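Local structure of endo-n-acetyl-beta-d-glucosaminidase (Hypocrea jecorina, 4AC1) at residues 156-159 / 160-164; 89-92 / 93-96; 63-66 / 67-70; 166-169 / 170-174; 200-203 / 204-207. The protein cleaves N-linked glycans within their chitobiose core as a family 18 endo-beta-N-acetylglucosaminidase, and so deglycosylates the fungus's own cellulases. All coordinates share one frame; numbering follows the deposited sequence.

Contact 1. Residues 156-159 / 160-164; sequences PVAS and ALEDS. With ZN (zinc ion), chain I.
E162 folds its side chain back over the turn that precedes it, against A158 and S159. Its CB lies 3.6 Å from S159 O. CG, anti to the carbonyl carbon (chi1 -59°), passes 3.8 Å from A158 O. CD lies 3.9 Å from A158 O. OE1 ends close to S159 CA, at 3.3 Å. OE1 and A158 O are both acceptors and do not bond. The other oxygen, OE2, makes a salt bridge to R205 on helix 201-208.

The turn is a short 3-10 segment in the loop between strand 151-154 and helix 172-179 of the (beta/alpha)8 barrel of family 18. L161 N bonds to A158 O, and A160 N to V157 O, each at three residues' distance. S159 O takes two donors, E162 N and S164 N, from opposite faces of its carbonyl plane, each at 3.0 Å. L161 brings CD2 against CG of the P156 ring, at 3.7 Å. D163 turns the other way, to a zinc ion. OD2 binds the metal at 2.1 Å, together with four waters and OD1 of N209. One of those waters also donates to D163 OD1, at 2.6 Å.

Contact 2. Residues 89-92 / 93-96; sequences SFNT and QTLD
N91 and Q93 carry their side-chain amides on the same side of a tight turn. The two amide planes stand 43° apart, so they are neither stacked nor in line. Q93 is bent at chi2 (71°), which carries its amide back over T92. Its OE1 then lies 3.1 Å from T92 OG1. Below these polar ends the backbone makes a type I beta turn from N91 to T94. T94 N bonds to N91 O at 3.1 Å. D96 N reaches the same oxygen at 2.9 Å, from the opposite face of the carbonyl plane.

D96 points its CB toward residues 89-92, 3.2 Å from F90 O. Its carboxylate goes on to S131, which bonds to OD1. T94 OG1 bonds to G88 O, the residue before S89. L95 lays its side chain along S89 O, with CG at 3.3 Å. Its CD1 approaches the F90 ring obliquely, 4.3 Å from CE1. S89 CB lies over the centre of one face of that ring, and V82, V126 and M130 also pack on F90.

The loop joins strand 77-83 to helix 100-116 of the barrel. The chemistry divides it in two: the apolar F90 and L95 meet on one flank, and the polar ends of T92 and Q93 on another. N91 O, with two backbone donors, fastens the last residue of the turn, T94, and D96 beyond it to a single atom.

Contact 3. Residues 63-66 / 67-70; sequences TLWN and ETIT. With NAG (2-acetamido-2-deoxy-beta-D-glucopyranose), chain C.
T68 hydrogen-bonds to W65 through its side chain. OG1 donates to W65 O at 2.8 Å, tilted 22° from the carbonyl plane. OG1 sits between the backbone N and the carbonyl carbon (chi1 66°), which turns it back to the preceding turn of helix. Along the backbone, E67 N bonds to T63 O at 2.9 Å and T68 N to L64 O at 3.1 Å. E67 lies alongside T63, and its carboxylate bonds to S21 and to M22 N.

These bonds belong to helix 62-73, which packs L64 and W65 on strand 35-42 of the barrel. The apolar contacts lie there. T68 CG2 meets W65 CE3 at 3.8 Å and L64 CD2 at 3.9 Å. L64 CD2 also covers the centre of one face of the indole, while W65 NE1 bonds to P56 O.

The third kind is covalent. N66 ND2 is joined to C1 of an N-acetylglucosamine and also hydrogen-bonds to Y62 O. N66, E67 and T68 form the N-X-T sequon. With an alanine for T68, W65 O would probably lack its hydroxyl donor, and without the sequon N66 is likely to go unglycosylated. The sugar's O7 comes back over the helix, 3.3 Å from W65 CB.

Contact 4. Residues 166-169 / 170-174; sequences NLSG and FSYTA
N166 holds its CG anti to the backbone N (chi1 179°), which carries the amide forward to F170 and Y172. F170 has its CG between backbone N and carbonyl carbon (chi1 62°), and this folds the ring back beside S168. The motif is an Asx turn leading into helix 172-179 of the barrel: N166 OD1 accepts from S168 N at 2.9 Å, the donor well above the carbonyl plane. The other end of the amide, ND2, bonds to F170 O at 2.7 Å, with the acceptor lying in the amide plane. One side chain thus holds two backbone groups, at S168 and F170. A leucine here would probably leave S168 N and F170 O without these partners and free the loop to shift before the helix.

S168 works with both rings. Its CB sits over one face of F170, 3.9 Å from the ring centroid, as a CH-pi contact. Its OG lies in the plane of the Y172 ring at the edge, 2.7 Å from OH, and is also hydrogen-bonded to V126 O. The rings pack on each other too, with F170 CE1 over the centre of a face of Y172. Between S168 and F170, G169 has a positive phi, and a CB there would clash with F170 N. F170 N makes a weak bond to S168 O across it. F170 also packs on I135 and Q132 of helix 132-146. S171 is the N-cap of the helix: its OG accepts from A174 N at 3.0 Å, nearly straight at 172°.

Contact 5. Residues 200-203 / 204-207; sequences TSDY and DRIV
Y203 meets V207 one helical turn further on. Its CG is anti to the backbone N (chi1 -164°), and this swings the ring outward and forward, toward V207. CE1 touches V207 CG2 at 3.8 Å, while V207 N bonds to Y203 O. The phenol bonds to V216 O, and L242 and I249 pack on the side chain.

D204 leans back on T200. Its amide N bonds to T200 O at 2.9 Å, nearly in line with the carbonyl. The carboxylate OD2 comes 3.2 Å from T200 OG1. A water joins these two oxygens, 2.6 Å from OD2, to which it donates. OD1 bonds to the hydroxyl of Y246. It also lies close to E245 OE1, and this nearness of like charges would probably raise the pKa of one of the two acids. Helix 201-208, which carries Y203 and D204, is the crossover between strands 185-189 and 216-221 in a beta-alpha-beta unit of the barrel. D204 and T200 face helix 232-246 beside it.

R205 makes the charged contact. NH1, shared with E162, bonds to D202 OD1 at 2.9 Å as part of a salt bridge. D202 OD1 lies nearly in the guanidinium plane but is met on the anti side, 31° out of the carboxylate plane. The two flat groups stand 59° apart. S201 O lies over one face of the guanidinium, toward its rim. At its edge a water accepts from NH2 at 2.9 Å and donates to both S201 OG and D202 OD1. S201 OG also bonds to D199 OD1.

How the contacts relate
All five contacts lie on the rim and outer shell of one (beta/alpha)8 barrel of eight parallel strands. Along the chain the order is contact 3, 2, 1, 4, 5. Contact 1 and the start of contact 4 share the loop from strand 151-154 to helix 172-179, and contact 4 runs on into the helix. Between centres, contact 1 is about 8 Å from contact 4, 11 Å from contact 5 and 34 Å from contact 3, across the barrel. L161 and P156 pack on Y172. The E162-R205 salt bridge and I206 packing on A158 and E162 join contacts 1 and 5. Contact 2, about 16 Å from contact 4 between centres, does not touch it. The three clustered contacts therefore form one continuous patch, which includes a zinc site.

Contact 1. Residues 156-159 / 160-164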
loop_
_atom_site.group_PDB
_atom_site.type_symbol
_atom_site.label_atom_id
_atom_site.label_comp_id
_atom_site.label_asym_id
_atom_site.label_seq_id
_atom_site.Cartn_x
_atom_site.Cartn_y
_atom_site.Cartn_z
ATOM N N PRO A 156 -7.298 0.662 -4.049
ATOM C CA PRO A 156 -8.411 0.129 -4.838
ATOM C C PRO A 156 -7.955 -1.046 -5.694
ATOM O O PRO A 156 -6.825 -1.068 -6.170
ATOM C CB PRO A 156 -8.763 1.301 -5.754
ATOM C CG PRO A 156 -7.488 2.083 -5.876
ATOM C CD PRO A 156 -6.824 1.965 -4.553
ATOM N N VAL A 157 -8.842 -2.013 -5.907
ATOM C CA VAL A 157 -8.594 -2.983 -6.959
ATOM C C VAL A 157 -8.764 -2.242 -8.288
ATOM O O VAL A 157 -9.509 -1.269 -8.380
ATOM C CB VAL A 157 -9.492 -4.235 -6.836
ATOM C CG1 VAL A 157 -9.322 -4.873 -5.467
ATOM C CG2 VAL A 157 -10.948 -3.912 -7.119
ATOM N N ALA A 158 -8.062 -2.686 -9.322
ATOM C CA ALA A 158 -7.995 -1.902 -10.553
ATOM C C ALA A 158 -9.369 -1.549 -11.134
ATOM O O ALA A 158 -9.606 -0.395 -11.485
ATOM C CB ALA A 158 -7.140 -2.618 -11.594
ATOM N N SER A 159 -10.273 -2.530 -11.204
ATOM C CA SER A 159 -11.615 -2.325 -11.754
ATOM C C SER A 159 -12.417 -1.280 -10.965
ATOM O O SER A 159 -13.366 -0.709 -11.488
ATOM C CB SER A 159 -12.381 -3.646 -11.854
ATOM O OG SER A 159 -12.333 -4.337 -10.625
ATOM N N ALA A 160 -12.055 -1.032 -9.709
ATOM C CA ALA A 160 -12.740 0.004 -8.921
ATOM C C ALA A 160 -12.453 1.415 -9.422
ATOM O O ALA A 160 -13.187 2.353 -9.100
ATOM C CB ALA A 160 -12.393 -0.118 -7.451
ATOM N N LEU A 161 -11.402 1.550 -10.221
ATOM C CA LEU A 161 -11.053 2.830 -10.845
ATOM C C LEU A 161 -11.571 2.919 -12.286
ATOM O O LEU A 161 -11.285 3.882 -13.009
ATOM C CB LEU A 161 -9.543 3.062 -10.802
ATOM C CG LEU A 161 -8.872 3.026 -9.424
ATOM C CD1 LEU A 161 -7.428 3.456 -9.540
ATOM C CD2 LEU A 161 -9.623 3.856 -8.394
ATOM N N GLU A 162 -12.336 1.895 -12.677
ATOM C CA GLU A 162 -12.942 1.770 -14.009
ATOM C C GLU A 162 -14.458 1.580 -13.920
ATOM O O GLU A 162 -15.048 0.907 -14.773
ATOM C CB GLU A 162 -12.333 0.576 -14.744
ATOM C CG GLU A 162 -10.829 0.672 -14.932
ATOM C CD GLU A 162 -10.202 -0.653 -15.331
ATOM O OE1 GLU A 162 -9.983 -1.521 -14.461
ATOM O OE2 GLU A 162 -9.933 -0.847 -16.533
ATOM N N ASP A 163 -15.089 2.154 -12.898
ATOM C CA ASP A 163 -16.551 2.092 -12.737
ATOM C C ASP A 163 -17.091 0.660 -12.605
ATOM O O ASP A 163 -18.232 0.374 -13.004
ATOM C CB ASP A 163 -17.264 2.838 -13.886
ATOM C CG ASP A 163 -16.711 4.238 -14.118
ATOM O OD1 ASP A 163 -16.467 4.959 -13.127
ATOM O OD2 ASP A 163 -16.528 4.625 -15.300
ATOM N N SER A 164 -16.287 -0.234 -12.036
ATOM C CA SER A 164 -16.627 -1.653 -11.999
ATOM C C SER A 164 -16.292 -2.300 -10.637
ATOM O O SER A 164 -16.302 -1.628 -9.602
ATOM C CB SER A 164 -15.951 -2.365 -13.173
ATOM O OG SER A 164 -16.442 -3.679 -13.340
HETATM ZN ZN ZN I . -16.296 6.701 -15.735
HETATM O O HOH W 1 -16.583 7.469 -13.935
HETATM O O HOH W 2 -18.304 6.763 -16.148
HETATM O O HOH W 3 -16.007 6.063 -17.803
HETATM O O HOH W 4 -16.216 8.501 -16.423
#

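Contact 2. Residues 89-92 / 93-96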
loop_
_atom_site.group_PDB
_atom_site.type_symbol
_atom_site.label_atom_id
_atom_site.label_comp_id
_atom_site.label_asym_id
_atom_site.label_seq_id
_atom_site.Cartn_x
_atom_site.Cartn_y
_atom_site.Cartn_z
ATOM N N SER A 89 -11.888 -3.109 10.434
ATOM C CA SER A 89 -11.319 -1.772 10.587
ATOM C C SER A 89 -12.209 -0.657 10.031
ATOM O O SER A 89 -12.080 0.492 10.445
ATOM C CB SER A 89 -9.932 -1.683 9.937
ATOM O OG SER A 89 -9.003 -2.531 10.585
ATOM N N PHE A 90 -13.108 -1.007 9.110
ATOM C CA PHE A 90 -13.856 -0.001 8.347
ATOM C C PHE A 90 -15.363 -0.184 8.429
ATOM O O PHE A 90 -16.098 0.317 7.576
ATOM C CB PHE A 90 -13.421 -0.006 6.867
ATOM C CG PHE A 90 -11.944 0.189 6.662
ATOM C CD1 PHE A 90 -11.301 1.361 7.071
ATOM C CD2 PHE A 90 -11.191 -0.811 6.061
ATOM C CE1 PHE A 90 -9.932 1.524 6.882
ATOM C CE2 PHE A 90 -9.833 -0.652 5.876
ATOM C CZ PHE A 90 -9.206 0.502 6.283
ATOM N N ASN A 91 -15.832 -0.904 9.443
ATOM C CA ASN A 91 -17.266 -1.131 9.567
ATOM C C ASN A 91 -17.931 -0.147 10.530
ATOM O O ASN A 91 -17.280 0.740 11.084
ATOM C CB ASN A 91 -17.598 -2.611 9.864
ATOM C CG ASN A 91 -17.118 -3.080 11.238
ATOM O OD1 ASN A 91 -16.821 -4.266 11.431
ATOM N ND2 ASN A 91 -17.062 -2.178 12.186
ATOM N N THR A 92 -19.244 -0.289 10.690
ATOM C CA THR A 92 -20.023 0.639 11.514
ATOM C C THR A 92 -19.732 0.538 13.027
ATOM O O THR A 92 -20.205 1.370 13.807
ATOM C CB THR A 92 -21.541 0.499 11.247
ATOM O OG1 THR A 92 -21.916 -0.878 11.324
ATOM C CG2 THR A 92 -21.887 1.033 9.862
ATOM N N GLN A 93 -18.954 -0.465 13.422
ATOM C CA GLN A 93 -18.530 -0.643 14.819
ATOM C C GLN A 93 -17.239 0.127 15.108
ATOM O O GLN A 93 -16.907 0.387 16.270
ATOM C CB GLN A 93 -18.349 -2.131 15.146
ATOM C CG GLN A 93 -19.650 -2.884 15.386
ATOM C CD GLN A 93 -20.470 -3.094 14.127
ATOM O OE1 GLN A 93 -21.530 -2.490 13.957
ATOM N NE2 GLN A 93 -19.981 -3.954 13.237
ATOM N N THR A 94 -16.506 0.489 14.053
ATOM C CA THR A 94 -15.213 1.155 14.209
ATOM C C THR A 94 -15.150 2.448 13.377
ATOM O O THR A 94 -15.836 3.420 13.701
ATOM C CB THR A 94 -14.031 0.193 13.937
ATOM O OG1 THR A 94 -14.142 -0.328 12.613
ATOM C CG2 THR A 94 -14.028 -0.967 14.937
ATOM N N LEU A 95 -14.352 2.477 12.308
ATOM C CA LEU A 95 -14.086 3.750 11.628
ATOM C C LEU A 95 -15.236 4.246 10.748
ATOM O O LEU A 95 -15.228 5.394 10.325
ATOM C CB LEU A 95 -12.756 3.706 10.856
ATOM C CG LEU A 95 -11.460 3.494 11.656
ATOM C CD1 LEU A 95 -10.274 3.403 10.702
ATOM C CD2 LEU A 95 -11.239 4.596 12.676
ATOM N N ASP A 96 -16.223 3.385 10.492
ATOM C CA ASP A 96 -17.436 3.808 9.788
ATOM C C ASP A 96 -18.585 4.050 10.767
ATOM O O ASP A 96 -19.742 4.077 10.353
ATOM C CB ASP A 96 -17.845 2.769 8.732
ATOM C CG ASP A 96 -18.578 3.374 7.543
ATOM O OD1 ASP A 96 -18.508 4.597 7.344
ATOM O OD2 ASP A 96 -19.195 2.586 6.797
#

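Contact 3. Residues 63-66 / 67-70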
loop_
_atom_site.group_PDB
_atom_site.type_symbol
_atom_site.label_atom_id
_atom_site.label_comp_id
_atom_site.label_asym_id
_atom_site.label_seq_id
_atom_site.Cartn_x
_atom_site.Cartn_y
_atom_site.Cartn_z
ATOM N N THR A 63 12.500 -5.739 16.520
ATOM C CA THR A 63 13.441 -5.754 15.399
ATOM C C THR A 63 12.879 -4.880 14.279
ATOM O O THR A 63 13.564 -4.033 13.740
ATOM C CB THR A 63 13.721 -7.196 14.879
ATOM O OG1 THR A 63 14.162 -8.041 15.959
ATOM C CG2 THR A 63 14.775 -7.185 13.770
ATOM N N LEU A 64 11.602 -5.094 13.957
ATOM C CA LEU A 64 10.938 -4.336 12.897
ATOM C C LEU A 64 11.083 -2.819 13.100
ATOM O O LEU A 64 11.576 -2.114 12.220
ATOM C CB LEU A 64 9.468 -4.755 12.813
ATOM C CG LEU A 64 8.636 -4.282 11.619
ATOM C CD1 LEU A 64 7.418 -5.174 11.444
ATOM C CD2 LEU A 64 8.222 -2.833 11.786
ATOM N N TRP A 65 10.674 -2.315 14.268
ATOM C CA TRP A 65 10.660 -0.861 14.470
ATOM C C TRP A 65 12.067 -0.288 14.536
ATOM O O TRP A 65 12.305 0.807 14.054
ATOM C CB TRP A 65 9.802 -0.434 15.667
ATOM C CG TRP A 65 8.336 -0.746 15.473
ATOM C CD1 TRP A 65 7.557 -1.577 16.249
ATOM C CD2 TRP A 65 7.478 -0.281 14.409
ATOM N NE1 TRP A 65 6.275 -1.630 15.749
ATOM C CE2 TRP A 65 6.202 -0.852 14.621
ATOM C CE3 TRP A 65 7.663 0.573 13.311
ATOM C CZ2 TRP A 65 5.120 -0.603 13.769
ATOM C CZ3 TRP A 65 6.577 0.811 12.460
ATOM C CH2 TRP A 65 5.331 0.227 12.700
ATOM N N ASN A 66 13.000 -1.042 15.122
ATOM C CA ASN A 66 14.398 -0.627 15.095
ATOM C C ASN A 66 14.949 -0.496 13.671
ATOM O O ASN A 66 15.649 0.469 13.353
ATOM C CB ASN A 66 15.260 -1.559 15.931
ATOM C CG ASN A 66 15.285 -1.144 17.373
ATOM O OD1 ASN A 66 15.991 -0.215 17.735
ATOM N ND2 ASN A 66 14.500 -1.810 18.195
ATOM N N GLU A 67 14.596 -1.445 12.810
ATOM C CA GLU A 67 15.032 -1.384 11.411
ATOM C C GLU A 67 14.420 -0.205 10.645
ATOM O O GLU A 67 15.051 0.362 9.750
ATOM C CB GLU A 67 14.759 -2.707 10.677
ATOM C CG GLU A 67 15.642 -3.851 11.174
ATOM C CD GLU A 67 15.600 -5.075 10.287
ATOM O OE1 GLU A 67 14.574 -5.306 9.616
ATOM O OE2 GLU A 67 16.618 -5.810 10.269
ATOM N N THR A 68 13.190 0.182 10.989
ATOM C CA THR A 68 12.558 1.280 10.235
ATOM C C THR A 68 13.347 2.591 10.300
ATOM O O THR A 68 13.317 3.378 9.355
ATOM C CB THR A 68 11.074 1.550 10.614
ATOM O OG1 THR A 68 10.990 2.024 11.962
ATOM C CG2 THR A 68 10.193 0.303 10.424
ATOM N N ILE A 69 14.064 2.810 11.405
ATOM C CA ILE A 69 14.897 4.007 11.545
ATOM C C ILE A 69 15.986 4.019 10.470
ATOM O O ILE A 69 16.206 5.021 9.794
ATOM C CB ILE A 69 15.530 4.120 12.960
ATOM C CG1 ILE A 69 14.437 4.179 14.028
ATOM C CG2 ILE A 69 16.442 5.353 13.063
ATOM C CD1 ILE A 69 14.923 3.903 15.437
ATOM N N THR A 70 16.626 2.868 10.294
ATOM C CA THR A 70 17.680 2.705 9.305
ATOM C C THR A 70 17.143 2.848 7.881
ATOM O O THR A 70 17.803 3.438 7.009
ATOM C CB THR A 70 18.357 1.347 9.495
ATOM O OG1 THR A 70 18.752 1.236 10.869
ATOM C CG2 THR A 70 19.574 1.197 8.598
HETATM C C1 NAG C . 14.463 -1.499 19.603
HETATM C C2 NAG C . 13.214 -0.748 20.073
HETATM C C3 NAG C . 13.286 -0.492 21.576
HETATM C C4 NAG C . 13.471 -1.825 22.293
HETATM C C5 NAG C . 14.695 -2.547 21.726
HETATM C C6 NAG C . 14.837 -3.942 22.314
HETATM C C7 NAG C . 11.882 0.739 18.699
HETATM C C8 NAG C . 11.822 2.031 17.950
HETATM N N2 NAG C . 13.034 0.479 19.323
HETATM O O3 NAG C . 12.104 0.151 21.999
HETATM O O4 NAG C . 13.644 -1.632 23.684
HETATM O O5 NAG C . 14.582 -2.705 20.315
HETATM O O6 NAG C . 16.157 -4.386 22.085
HETATM O O7 NAG C . 10.916 -0.023 18.715
#

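Contact 4. Residues 166-169 / 170-174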
loop_
_atom_site.group_PDB
_atom_site.type_symbol
_atom_site.label_atom_id
_atom_site.label_comp_id
_atom_site.label_asym_id
_atom_site.label_seq_id
_atom_site.Cartn_x
_atom_site.Cartn_y
_atom_site.Cartn_z
ATOM N N ASN A 166 -15.473 -3.699 -7.159
ATOM C CA ASN A 166 -14.891 -2.896 -6.093
ATOM C C ASN A 166 -15.115 -3.605 -4.766
ATOM O O ASN A 166 -16.210 -4.106 -4.491
ATOM C CB ASN A 166 -15.584 -1.527 -6.120
ATOM C CG ASN A 166 -15.114 -0.564 -5.034
ATOM O OD1 ASN A 166 -14.052 -0.722 -4.418
ATOM N ND2 ASN A 166 -15.919 0.471 -4.812
ATOM N N LEU A 167 -14.072 -3.694 -3.954
ATOM C CA LEU A 167 -14.193 -4.317 -2.643
ATOM C C LEU A 167 -14.619 -3.347 -1.549
ATOM O O LEU A 167 -14.942 -3.775 -0.443
ATOM C CB LEU A 167 -12.864 -4.967 -2.249
ATOM C CG LEU A 167 -12.264 -6.040 -3.153
ATOM C CD1 LEU A 167 -10.914 -6.491 -2.619
ATOM C CD2 LEU A 167 -13.217 -7.228 -3.256
ATOM N N SER A 168 -14.583 -2.050 -1.852
ATOM C CA SER A 168 -14.617 -1.005 -0.824
ATOM C C SER A 168 -15.980 -0.393 -0.544
ATOM O O SER A 168 -16.111 0.388 0.395
ATOM C CB SER A 168 -13.652 0.138 -1.175
ATOM O OG SER A 168 -12.363 -0.344 -1.521
ATOM N N GLY A 169 -16.977 -0.708 -1.367
ATOM C CA GLY A 169 -18.313 -0.115 -1.222
ATOM C C GLY A 169 -18.420 1.302 -1.770
ATOM O O GLY A 169 -19.198 1.560 -2.688
ATOM N N PHE A 170 -17.654 2.230 -1.204
ATOM C CA PHE A 170 -17.680 3.612 -1.685
ATOM C C PHE A 170 -17.134 3.773 -3.108
ATOM O O PHE A 170 -16.456 2.880 -3.642
ATOM C CB PHE A 170 -16.924 4.541 -0.731
ATOM C CG PHE A 170 -15.464 4.218 -0.595
ATOM C CD1 PHE A 170 -14.562 4.634 -1.567
ATOM C CD2 PHE A 170 -14.989 3.496 0.504
ATOM C CE1 PHE A 170 -13.212 4.355 -1.458
ATOM C CE2 PHE A 170 -13.620 3.218 0.626
ATOM C CZ PHE A 170 -12.739 3.640 -0.365
ATOM N N SER A 171 -17.431 4.924 -3.712
ATOM C CA SER A 171 -16.967 5.237 -5.055
ATOM C C SER A 171 -15.589 5.913 -5.036
ATOM O O SER A 171 -15.399 6.939 -4.375
ATOM C CB SER A 171 -17.986 6.137 -5.759
ATOM O OG SER A 171 -17.395 6.721 -6.907
ATOM N N TYR A 172 -14.640 5.361 -5.790
ATOM C CA TYR A 172 -13.320 5.973 -5.906
ATOM C C TYR A 172 -13.339 7.216 -6.784
ATOM O O TYR A 172 -12.507 8.094 -6.611
ATOM C CB TYR A 172 -12.289 4.959 -6.405
ATOM C CG TYR A 172 -11.825 4.046 -5.296
ATOM C CD1 TYR A 172 -12.503 2.856 -5.024
ATOM C CD2 TYR A 172 -10.728 4.381 -4.496
ATOM C CE1 TYR A 172 -12.113 2.026 -3.995
ATOM C CE2 TYR A 172 -10.326 3.560 -3.450
ATOM C CZ TYR A 172 -11.021 2.378 -3.217
ATOM O OH TYR A 172 -10.621 1.558 -2.189
ATOM N N THR A 173 -14.270 7.300 -7.736
ATOM C CA THR A 173 -14.352 8.524 -8.534
ATOM C C THR A 173 -14.935 9.656 -7.693
ATOM O O THR A 173 -14.437 10.774 -7.762
ATOM C CB THR A 173 -15.138 8.374 -9.833
ATOM O OG1 THR A 173 -16.387 7.755 -9.541
ATOM C CG2 THR A 173 -14.361 7.541 -10.863
ATOM N N ALA A 174 -15.933 9.376 -6.856
ATOM C CA ALA A 174 -16.449 10.395 -5.933
ATOM C C ALA A 174 -15.354 10.819 -4.951
ATOM O O ALA A 174 -15.163 12.012 -4.706
ATOM C CB ALA A 174 -17.658 9.879 -5.188
#

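Contact 5. Residues 200-203 / 204-207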
loop_
_atom_site.group_PDB
_atom_site.type_symbol
_atom_site.label_atom_id
_atom_site.label_comp_id
_atom_site.label_asym_id
_atom_site.label_seq_id
_atom_site.Cartn_x
_atom_site.Cartn_y
_atom_site.Cartn_z
ATOM N N THR A 200 -1.345 -2.630 -21.729
ATOM C CA THR A 200 -1.638 -1.293 -21.233
ATOM C C THR A 200 -3.118 -0.968 -21.065
ATOM O O THR A 200 -3.456 0.100 -20.558
ATOM C CB THR A 200 -1.086 -0.235 -22.192
ATOM O OG1 THR A 200 -1.683 -0.410 -23.482
ATOM C CG2 THR A 200 0.416 -0.337 -22.307
ATOM N N SER A 201 -4.008 -1.863 -21.504
ATOM C CA SER A 201 -5.416 -1.484 -21.656
ATOM C C SER A 201 -6.078 -1.040 -20.351
ATOM O O SER A 201 -6.775 -0.009 -20.321
ATOM C CB SER A 201 -6.229 -2.573 -22.365
ATOM O OG SER A 201 -6.253 -3.769 -21.609
ATOM N N ASP A 202 -5.852 -1.791 -19.274
ATOM C CA ASP A 202 -6.471 -1.441 -17.992
ATOM C C ASP A 202 -5.954 -0.121 -17.412
ATOM O O ASP A 202 -6.749 0.752 -17.027
ATOM C CB ASP A 202 -6.324 -2.588 -16.992
ATOM C CG ASP A 202 -7.107 -3.839 -17.412
ATOM O OD1 ASP A 202 -7.901 -3.767 -18.382
ATOM O OD2 ASP A 202 -6.943 -4.911 -16.794
ATOM N N TYR A 203 -4.632 0.034 -17.378
ATOM C CA TYR A 203 -4.020 1.268 -16.903
ATOM C C TYR A 203 -4.538 2.462 -17.720
ATOM O O TYR A 203 -4.917 3.495 -17.153
ATOM C CB TYR A 203 -2.488 1.156 -16.952
ATOM C CG TYR A 203 -1.742 2.199 -16.146
ATOM C CD1 TYR A 203 -1.594 3.504 -16.612
ATOM C CD2 TYR A 203 -1.175 1.870 -14.913
ATOM C CE1 TYR A 203 -0.910 4.456 -15.867
ATOM C CE2 TYR A 203 -0.480 2.819 -14.163
ATOM C CZ TYR A 203 -0.352 4.102 -14.656
ATOM O OH TYR A 203 0.309 5.081 -13.956
ATOM N N ASP A 204 -4.578 2.314 -19.045
ATOM C CA ASP A 204 -5.089 3.384 -19.922
ATOM C C ASP A 204 -6.557 3.724 -19.634
ATOM O O ASP A 204 -6.948 4.891 -19.656
ATOM C CB ASP A 204 -4.965 3.006 -21.408
ATOM C CG ASP A 204 -3.517 2.995 -21.935
ATOM O OD1 ASP A 204 -2.600 3.616 -21.359
ATOM O OD2 ASP A 204 -3.308 2.358 -22.987
ATOM N N ARG A 205 -7.373 2.702 -19.387
ATOM C CA ARG A 205 -8.782 2.912 -19.053
ATOM C C ARG A 205 -8.935 3.694 -17.736
ATOM O O ARG A 205 -9.789 4.584 -17.608
ATOM C CB ARG A 205 -9.518 1.570 -19.000
ATOM C CG ARG A 205 -11.043 1.676 -19.000
ATOM C CD ARG A 205 -11.721 0.302 -19.047
ATOM N NE ARG A 205 -11.362 -0.459 -20.240
ATOM C CZ ARG A 205 -10.551 -1.512 -20.270
ATOM N NH1 ARG A 205 -9.978 -1.969 -19.166
ATOM N NH2 ARG A 205 -10.302 -2.110 -21.430
ATOM N N ILE A 206 -8.092 3.366 -16.761
ATOM C CA ILE A 206 -8.111 4.059 -15.482
ATOM C C ILE A 206 -7.749 5.542 -15.679
ATOM O O ILE A 206 -8.422 6.430 -15.150
ATOM C CB ILE A 206 -7.154 3.373 -14.492
ATOM C CG1 ILE A 206 -7.743 2.034 -14.028
ATOM C CG2 ILE A 206 -6.856 4.289 -13.319
ATOM C CD1 ILE A 206 -6.737 1.087 -13.374
ATOM N N VAL A 207 -6.711 5.804 -16.470
ATOM C CA VAL A 207 -6.302 7.185 -16.752
ATOM C C VAL A 207 -7.430 7.959 -17.444
ATOM O O VAL A 207 -7.716 9.108 -17.089
ATOM C CB VAL A 207 -4.990 7.249 -17.560
ATOM C CG1 VAL A 207 -4.713 8.678 -18.033
ATOM C CG2 VAL A 207 -3.831 6.732 -16.717
HETATM O O HOH W 5 -1.580 1.785 -24.839
HETATM O O HOH W 6 -8.872 -4.592 -21.143
#